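Local coordinates for DUF1904 domain-containing protein (Vibrio cholerae O1 biovar eltor str. N16961, PDB 1U9D) that is of unknown function but carries a DUF1904 domain, a family grouped with the macrophage migration inhibitory factor (MIF) clan, at residues Leu19-Val24 and Pro68-Leu73; Gln87-Gln92 and Leu103-Ile108. All blocks are in the same frame, centred on the assembly; numbering follows the deposited sequence.

Contact 1 of 2, residues Leu19-Val24 and Pro68-Leu73; sequences LRFRAV and PMVEVL
Strands 19-22 and 69-73 run antiparallel, their axes 4.6 Å apart at closest and 160° between their directions. R20 with E71 and R22 with M69 are the hydrogen-bonded pairs, each closed by two backbone N-H...O=C bonds; F21 with V70, between them, and L19 with V72, beyond R20-E71, are the non-hydrogen-bonded pairs. The shortest backbone bonds, R20 N to E71 O and R22 N to M69 O, both measure 2.8 Å.

The face carrying R20, R22, M69 and E71 holds the salt bridge of the contact. R22 presents two nitrogens to one oxygen: NE and NH2 each lie 3.0 Å from E71 OE1, which they share, the NE bond being weak. The guanidinium and carboxylate planes stand 78° apart, which rules out a coplanar pairing. E71 reaches the arginine with CG beside its own backbone N (chi1 -76°) and the chain extended beyond. R20 uses its guanidinium differently, laying one face against L73, whose CD1 sits 3.6 Å from R20 NE and is offset toward the rim of the group.

These are the two central strands of a four-stranded mixed sheet, ordered 52-55, 18-22, 69-74, 104-109, with helices 26-44 and 79-97 packed on one face; a sheet backed by two helices is consistent with the MIF clan. L19, F21, V70 and V72 point to that helical face. V70 and F21 lie side by side, V70 CG2 meeting F21 CD1 obliquely at 3.8 Å, while L36 and V29 of helix 26-44 touch F21 and I89 of helix 79-97 touches V70. Beyond the strand end, the V24 side chain lies roughly perpendicular to that of P68, with a close carbon-carbon approach of 3.3 Å from V24 CG1 to P68 CB.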
loop_
_atom_site.group_PDB
_atom_site.type_symbol
_atom_site.label_atom_id
_atom_site.label_comp_id
_atom_site.label_asym_id
_atom_site.label_seq_id
_atom_site.Cartn_x
_atom_site.Cartn_y
_atom_site.Cartn_z
ATOM N N LEU A 19 6.890 -2.030 18.151
ATOM C CA LEU A 19 6.891 -0.801 18.933
ATOM C C LEU A 19 7.295 -1.134 20.343
ATOM O O LEU A 19 6.682 -2.013 20.962
ATOM C CB LEU A 19 5.517 -0.178 18.953
ATOM C CG LEU A 19 5.155 0.547 17.654
ATOM C CD1 LEU A 19 4.723 -0.435 16.598
ATOM C CD2 LEU A 19 4.072 1.555 17.963
ATOM N N ARG A 20 8.273 -0.410 20.867
ATOM C CA ARG A 20 8.762 -0.623 22.216
ATOM C C ARG A 20 8.548 0.643 23.030
ATOM O O ARG A 20 9.004 1.696 22.634
ATOM C CB ARG A 20 10.226 -0.984 22.191
ATOM C CG ARG A 20 10.496 -2.222 21.443
ATOM C CD ARG A 20 11.943 -2.650 21.475
ATOM N NE ARG A 20 12.058 -3.915 20.776
ATOM C CZ ARG A 20 13.198 -4.499 20.445
ATOM N NH1 ARG A 20 14.356 -3.930 20.728
ATOM N NH2 ARG A 20 13.152 -5.655 19.797
ATOM N N PHE A 21 7.830 0.528 24.140
ATOM C CA PHE A 21 7.439 1.659 24.936
ATOM C C PHE A 21 8.338 1.743 26.140
ATOM O O PHE A 21 8.369 0.810 26.938
ATOM C CB PHE A 21 5.987 1.473 25.365
ATOM C CG PHE A 21 5.019 1.565 24.233
ATOM C CD1 PHE A 21 4.482 2.786 23.870
ATOM C CD2 PHE A 21 4.700 0.451 23.491
ATOM C CE1 PHE A 21 3.603 2.896 22.777
ATOM C CE2 PHE A 21 3.833 0.550 22.400
ATOM C CZ PHE A 21 3.277 1.788 22.057
ATOM N N ARG A 22 9.065 2.843 26.265
ATOM C CA ARG A 22 10.029 3.040 27.336
ATOM C C ARG A 22 9.649 4.282 28.130
ATOM O O ARG A 22 9.209 5.273 27.548
ATOM C CB ARG A 22 11.411 3.322 26.772
ATOM C CG ARG A 22 11.934 2.349 25.787
ATOM C CD ARG A 22 13.463 2.380 25.705
ATOM N NE ARG A 22 13.821 1.229 24.942
ATOM C CZ ARG A 22 14.521 0.210 25.382
ATOM N NH1 ARG A 22 15.039 0.192 26.600
ATOM N NH2 ARG A 22 14.722 -0.787 24.563
ATOM N N ALA A 23 9.869 4.240 29.443
ATOM C CA ALA A 23 9.609 5.392 30.317
ATOM C C ALA A 23 8.169 5.882 30.243
ATOM O O ALA A 23 7.886 7.082 30.297
ATOM C CB ALA A 23 10.601 6.528 29.999
ATOM N N VAL A 24 7.250 4.936 30.117
ATOM C CA VAL A 24 5.823 5.221 30.030
ATOM C C VAL A 24 5.138 4.313 31.063
ATOM O O VAL A 24 5.451 3.136 31.166
ATOM C CB VAL A 24 5.226 4.914 28.641
ATOM C CG1 VAL A 24 5.554 5.974 27.641
ATOM C CG2 VAL A 24 5.721 3.598 28.131
ATOM N N PRO A 68 8.813 10.170 27.885
ATOM C CA PRO A 68 8.468 8.884 27.268
ATOM C C PRO A 68 9.112 8.697 25.898
ATOM O O PRO A 68 9.394 9.665 25.198
ATOM C CB PRO A 68 6.952 8.913 27.230
ATOM C CG PRO A 68 6.558 10.290 27.352
ATOM C CD PRO A 68 7.651 11.071 27.986
HETATM N N MSE A 69 9.424 7.451 25.540
HETATM C CA MSE A 69 9.987 7.170 24.234
HETATM C C MSE A 69 9.387 5.916 23.647
HETATM O O MSE A 69 9.200 4.944 24.369
HETATM C CB MSE A 69 11.474 6.955 24.299
HETATM C CG MSE A 69 12.074 6.649 22.921
HETATM SE SE MSE A 69 13.908 6.173 23.097
HETATM C CE MSE A 69 14.675 7.987 22.840
ATOM N N VAL A 70 9.129 5.956 22.343
ATOM C CA VAL A 70 8.669 4.794 21.614
ATOM C C VAL A 70 9.730 4.533 20.556
ATOM O O VAL A 70 10.047 5.429 19.768
ATOM C CB VAL A 70 7.332 5.040 20.929
ATOM C CG1 VAL A 70 6.885 3.785 20.163
ATOM C CG2 VAL A 70 6.291 5.481 21.946
ATOM N N GLU A 71 10.301 3.339 20.578
ATOM C CA GLU A 71 11.246 2.903 19.580
ATOM C C GLU A 71 10.448 2.064 18.607
ATOM O O GLU A 71 9.630 1.251 19.041
ATOM C CB GLU A 71 12.317 2.023 20.184
ATOM C CG GLU A 71 13.388 2.727 20.985
ATOM C CD GLU A 71 14.369 1.731 21.576
ATOM O OE1 GLU A 71 13.924 0.649 22.016
ATOM O OE2 GLU A 71 15.577 2.012 21.573
ATOM N N VAL A 72 10.669 2.266 17.317
ATOM C CA VAL A 72 9.962 1.495 16.281
ATOM C C VAL A 72 11.048 0.769 15.530
ATOM O O VAL A 72 11.893 1.390 14.888
ATOM C CB VAL A 72 9.168 2.373 15.353
ATOM C CG1 VAL A 72 8.495 1.561 14.257
ATOM C CG2 VAL A 72 8.126 3.175 16.125
ATOM N N LEU A 73 11.093 -0.546 15.661
ATOM C CA LEU A 73 12.046 -1.332 14.917
ATOM C C LEU A 73 11.296 -1.857 13.713
ATOM O O LEU A 73 10.249 -2.478 13.864
ATOM C CB LEU A 73 12.600 -2.471 15.736
ATOM C CG LEU A 73 13.550 -1.968 16.815
ATOM C CD1 LEU A 73 12.790 -1.697 18.080
ATOM C CD2 LEU A 73 14.693 -2.981 17.036
#

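Contact 2 of 2, residues Gln87-Gln92 and Leu103-Ile108; sequences QVITDQ and LAVVFI
I89 and T90 of helix 79-97 pack against L103, just before strand 104-109, and V105 within it, in a beta-alpha-beta unit in which strand 69-74, this helix and strand 104-109 follow one another and the two strands are parallel neighbours. The interface is small, 192 Å² summed over both sides, and no direct hydrogen bond crosses it.

I89 supplies the apolar part. From CB, its CG2 branch, anti to the backbone N, meets two methyls at once: L103 CD2 at 3.8 Å and V105 CG2 at 3.9 Å. The other branch leaves beside the backbone N (chi1 -70°) and runs out through CG1 to CD1, which comes within 4.2 Å of V105 CG1. V105 is thereby touched by both branches of the isoleucine, whereas the L103 side chain lies nearly perpendicular to it.

L103 and T90 pass alongside each other, their side chains heading opposite ways, which places L103 CD2 3.6 Å from T90 CA. Like L103 CD2, V105 CG2 abuts the threonine hydroxyl oxygen through carbon alone. That OG1 is hydrogen-bonded to A86 O one helical turn earlier and also accepts from a water. The same water links the helix to the residue leading into the strand by its two donated bonds, 2.8 Å to T90 OG1 and 3.0 Å to L103 O.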
loop_
_atom_site.group_PDB
_atom_site.type_symbol
_atom_site.label_atom_id
_atom_site.label_comp_id
_atom_site.label_asym_id
_atom_site.label_seq_id
_atom_site.Cartn_x
_atom_site.Cartn_y
_atom_site.Cartn_z
ATOM N N GLN A 87 3.627 11.136 13.860
ATOM C CA GLN A 87 2.547 12.044 14.264
ATOM C C GLN A 87 1.357 11.315 14.913
ATOM O O GLN A 87 0.836 11.786 15.923
ATOM C CB GLN A 87 2.114 12.933 13.106
ATOM C CG GLN A 87 1.354 14.215 13.516
ATOM C CD GLN A 87 2.191 15.152 14.397
ATOM O OE1 GLN A 87 3.110 15.817 13.902
ATOM N NE2 GLN A 87 1.890 15.185 15.706
ATOM N N VAL A 88 0.976 10.153 14.394
ATOM C CA VAL A 88 -0.107 9.344 14.989
ATOM C C VAL A 88 0.208 8.891 16.424
ATOM O O VAL A 88 -0.596 9.055 17.345
ATOM C CB VAL A 88 -0.419 8.099 14.141
ATOM C CG1 VAL A 88 -1.356 7.127 14.916
ATOM C CG2 VAL A 88 -1.016 8.500 12.803
ATOM N N ILE A 89 1.406 8.350 16.617
ATOM C CA ILE A 89 1.834 7.861 17.914
ATOM C C ILE A 89 1.852 9.023 18.892
ATOM O O ILE A 89 1.414 8.903 20.008
ATOM C CB ILE A 89 3.238 7.211 17.822
ATOM C CG1 ILE A 89 3.171 5.897 17.046
ATOM C CG2 ILE A 89 3.788 6.927 19.195
ATOM C CD1 ILE A 89 4.564 5.279 16.711
ATOM N N THR A 90 2.374 10.161 18.455
ATOM C CA THR A 90 2.504 11.303 19.327
ATOM C C THR A 90 1.156 11.819 19.786
ATOM O O THR A 90 0.946 12.046 20.985
ATOM C CB THR A 90 3.303 12.388 18.606
ATOM O OG1 THR A 90 4.616 11.870 18.337
ATOM C CG2 THR A 90 3.533 13.572 19.506
ATOM N N ASP A 91 0.244 11.936 18.838
ATOM C CA ASP A 91 -1.116 12.394 19.083
ATOM C C ASP A 91 -1.904 11.482 20.023
ATOM O O ASP A 91 -2.551 11.964 20.955
ATOM C CB ASP A 91 -1.834 12.615 17.742
ATOM C CG ASP A 91 -1.413 13.928 17.070
ATOM O OD1 ASP A 91 -0.763 14.765 17.752
ATOM O OD2 ASP A 91 -1.674 14.226 15.873
ATOM N N GLN A 92 -1.807 10.172 19.853
ATOM C CA GLN A 92 -2.452 9.264 20.794
ATOM C C GLN A 92 -1.881 9.329 22.207
ATOM O O GLN A 92 -2.632 9.389 23.186
ATOM C CB GLN A 92 -2.404 7.848 20.253
ATOM C CG GLN A 92 -3.234 7.733 18.980
ATOM C CD GLN A 92 -3.894 6.389 18.806
ATOM O OE1 GLN A 92 -4.520 6.142 17.773
ATOM N NE2 GLN A 92 -3.736 5.507 19.784
ATOM N N LEU A 103 7.012 13.587 23.827
ATOM C CA LEU A 103 7.278 12.222 23.409
ATOM C C LEU A 103 8.406 12.168 22.382
ATOM O O LEU A 103 8.411 12.954 21.444
ATOM C CB LEU A 103 6.022 11.608 22.794
ATOM C CG LEU A 103 6.175 10.148 22.354
ATOM C CD1 LEU A 103 6.212 9.212 23.529
ATOM C CD2 LEU A 103 5.066 9.742 21.391
ATOM N N ALA A 104 9.341 11.236 22.559
ATOM C CA ALA A 104 10.314 10.905 21.526
ATOM C C ALA A 104 9.832 9.645 20.779
ATOM O O ALA A 104 9.378 8.705 21.403
ATOM C CB ALA A 104 11.665 10.626 22.147
ATOM N N VAL A 105 9.922 9.626 19.460
ATOM C CA VAL A 105 9.600 8.426 18.677
ATOM C C VAL A 105 10.831 8.210 17.827
ATOM O O VAL A 105 11.242 9.117 17.095
ATOM C CB VAL A 105 8.389 8.611 17.769
ATOM C CG1 VAL A 105 8.193 7.359 16.909
ATOM C CG2 VAL A 105 7.100 8.917 18.551
ATOM N N VAL A 106 11.448 7.047 17.909
ATOM C CA VAL A 106 12.701 6.826 17.182
ATOM C C VAL A 106 12.564 5.573 16.317
ATOM O O VAL A 106 12.149 4.540 16.821
ATOM C CB VAL A 106 13.906 6.679 18.167
ATOM C CG1 VAL A 106 13.793 5.522 19.018
ATOM C CG2 VAL A 106 15.213 6.561 17.403
ATOM N N PHE A 107 12.896 5.659 15.041
ATOM C CA PHE A 107 12.772 4.526 14.153
ATOM C C PHE A 107 14.152 3.906 13.966
ATOM O O PHE A 107 15.120 4.611 13.741
ATOM C CB PHE A 107 12.176 4.992 12.827
ATOM C CG PHE A 107 10.763 5.478 12.931
ATOM C CD1 PHE A 107 9.705 4.662 12.578
ATOM C CD2 PHE A 107 10.478 6.759 13.363
ATOM C CE1 PHE A 107 8.401 5.120 12.694
ATOM C CE2 PHE A 107 9.186 7.206 13.473
ATOM C CZ PHE A 107 8.137 6.368 13.131
ATOM N N ILE A 108 14.252 2.592 14.081
ATOM C CA ILE A 108 15.504 1.910 13.872
ATOM C C ILE A 108 15.302 0.929 12.721
ATOM O O ILE A 108 14.479 0.062 12.826
ATOM C CB ILE A 108 15.956 1.209 15.151
ATOM C CG1 ILE A 108 16.313 2.267 16.224
ATOM C CG2 ILE A 108 17.174 0.320 14.877
ATOM C CD1 ILE A 108 16.149 1.791 17.610
HETATM O O HOH W 1 7.307 12.450 18.723
#

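Overall arrangement
Contact 1 joins the two central strands of the sheet, and contact 2 sets helix 79-97 against strand 104-109, an outermost strand of the sheet within this chain. Their centres lie 8 Å apart, and both are partly buried, with five of twelve touching residues buried in contact 1 and one of four in contact 2. Strand 69-74 links them: V72 N to V106 O and V72 O to I108 N, each 2.8 Å, are probable hydrogen bonds between the neighbouring strands. Contact 1 combines backbone bonding and a salt bridge with apolar packing on the helical face; contact 2 relies on methyl packing and one water. I89 serves both, touching L19 and V70 as well as strand 104-109.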